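PDB 3TQF: Hpr(Ser) kinase from Coxiella burnetii, which probably binds ATP and, as in related bifunctional HPr kinase/phosphatases, adds a phosphate to a serine of the carrier protein HPr and removes it again. Local coordinates for residues Ile99-Pro104 against Leu143-Leu148. Sequence-based numbering, arbitrary orientation.
Sequences ISLVKP and LLIETL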
# COMPACT_ATOMS: atom_id res chain seq x y z
N ILE A 99 -19.72 6.85 0.77
CA ILE A 99 -18.68 7.06 1.78
C ILE A 99 -18.15 8.48 1.68
O ILE A 99 -17.80 8.95 0.60
CB ILE A 99 -17.51 6.07 1.62
CG1 ILE A 99 -18.00 4.63 1.79
CG2 ILE A 99 -16.42 6.37 2.64
CD1 ILE A 99 -16.95 3.60 1.45
N SER A 100 -18.09 9.15 2.83
CA SER A 100 -17.62 10.52 2.92
C SER A 100 -16.33 10.53 3.72
O SER A 100 -16.35 10.31 4.93
CB SER A 100 -18.68 11.39 3.59
OG SER A 100 -18.31 12.75 3.57
N LEU A 101 -15.20 10.77 3.04
CA LEU A 101 -13.89 10.77 3.67
C LEU A 101 -13.69 12.05 4.44
O LEU A 101 -13.73 13.13 3.85
CB LEU A 101 -12.78 10.63 2.62
CG LEU A 101 -12.78 9.37 1.75
CD1 LEU A 101 -11.72 9.49 0.68
CD2 LEU A 101 -12.57 8.12 2.59
N VAL A 102 -13.46 11.93 5.74
CA VAL A 102 -13.39 13.08 6.64
C VAL A 102 -12.05 13.13 7.34
O VAL A 102 -11.47 12.09 7.66
CB VAL A 102 -14.49 13.00 7.71
CG1 VAL A 102 -14.39 14.17 8.69
CG2 VAL A 102 -15.86 12.97 7.06
N LYS A 103 -11.54 14.34 7.58
CA LYS A 103 -10.30 14.53 8.32
C LYS A 103 -10.58 14.19 9.78
O LYS A 103 -11.59 14.64 10.32
CB LYS A 103 -9.80 15.97 8.21
CG LYS A 103 -9.60 16.50 6.78
CD LYS A 103 -8.18 16.32 6.27
CE LYS A 103 -7.96 17.13 4.99
NZ LYS A 103 -7.82 18.59 5.25
N PRO A 104 -9.71 13.40 10.41
CA PRO A 104 -9.92 12.98 11.80
C PRO A 104 -10.35 14.09 12.75
O PRO A 104 -11.21 13.85 13.60
CB PRO A 104 -8.55 12.43 12.20
CG PRO A 104 -8.00 11.89 10.94
CD PRO A 104 -8.52 12.75 9.83
N LEU A 143 -7.34 -0.74 1.25
CA LEU A 143 -7.75 -1.95 1.95
C LEU A 143 -8.84 -1.63 2.97
O LEU A 143 -9.75 -2.42 3.17
CB LEU A 143 -6.54 -2.59 2.65
CG LEU A 143 -6.82 -3.86 3.46
CD1 LEU A 143 -7.20 -5.01 2.56
CD2 LEU A 143 -5.60 -4.21 4.30
N LEU A 144 -8.74 -0.46 3.60
CA LEU A 144 -9.71 -0.07 4.61
C LEU A 144 -11.08 0.16 4.00
O LEU A 144 -12.08 -0.33 4.52
CB LEU A 144 -9.23 1.18 5.35
CG LEU A 144 -7.91 1.05 6.13
CD1 LEU A 144 -7.66 2.29 6.96
CD2 LEU A 144 -7.91 -0.19 6.99
N ILE A 145 -11.10 0.87 2.89
CA ILE A 145 -12.34 1.16 2.17
C ILE A 145 -12.95 -0.11 1.57
O ILE A 145 -14.16 -0.29 1.60
CB ILE A 145 -12.10 2.20 1.06
CG1 ILE A 145 -11.76 3.56 1.69
CG2 ILE A 145 -13.33 2.33 0.15
CD1 ILE A 145 -12.92 4.22 2.40
N GLU A 146 -12.11 -0.99 1.05
CA GLU A 146 -12.59 -2.29 0.55
C GLU A 146 -13.22 -3.10 1.67
O GLU A 146 -14.26 -3.72 1.49
CB GLU A 146 -11.44 -3.09 -0.08
CG GLU A 146 -11.82 -4.52 -0.47
CD GLU A 146 -10.64 -5.30 -0.97
OE1 GLU A 146 -10.27 -5.15 -2.15
OE2 GLU A 146 -10.07 -6.09 -0.19
N THR A 147 -12.58 -3.09 2.84
CA THR A 147 -13.07 -3.82 4.00
C THR A 147 -14.36 -3.20 4.54
O THR A 147 -15.28 -3.92 4.92
CB THR A 147 -12.01 -3.86 5.12
OG1 THR A 147 -10.78 -4.36 4.58
CG2 THR A 147 -12.46 -4.75 6.26
N LEU A 148 -14.42 -1.87 4.54
CA LEU A 148 -15.63 -1.14 4.95
C LEU A 148 -16.82 -1.51 4.08
O LEU A 148 -17.94 -1.64 4.58
CB LEU A 148 -15.39 0.36 4.86
CG LEU A 148 -16.48 1.27 5.42
CD1 LEU A 148 -16.45 1.27 6.94
CD2 LEU A 148 -16.31 2.67 4.88
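Helix-on-sheet packing in the HPr kinase C-terminal domain is exemplified where Ile99 and Leu101 of strand 92-102 meet Ile145 and Leu148 of helix 141-165. The short axes of 99-102 and 143-148 approach to 11.6 Å at 145°, nearer antiparallel than parallel, and methyl groups fill the interface. Ile99 and Leu148 reach for each other tip to tip, with Ile99 CD1 3.6 Å from Leu148 CD2. The outstretched chain of Ile99 (chi2 172°) extends CD1 to the helix. Ile99 and Ile145 lie alongside each other, pointing opposite ways, with Ile99 CD1 4.1 Å from Ile145 CG2. Leu101 CD2 lies 3.9 Å from Ile145 CD1, the two side chains meeting at a slant. With chi2 of Ile145 turned to -70°, its CD1 goes to Ile99 CG2 as well as Leu101 CD2, while its CG2 meets the tip of Ile99. Beyond the pair, Leu32 of helix 29-38, whose first turn carries the end of a probable P-loop, touches both Leu101 and Ile145, and Leu148 also rests on Ile131 of the adjacent strand 126-134. On the helix, Leu143 O accepts from Thr147 N and from Thr147 OG1 (2.6 Å) on opposite faces of its plane. All four residues that touch are buried aliphatics, so strand and helix are joined here by dispersion and exclusion of water, without directional bonds.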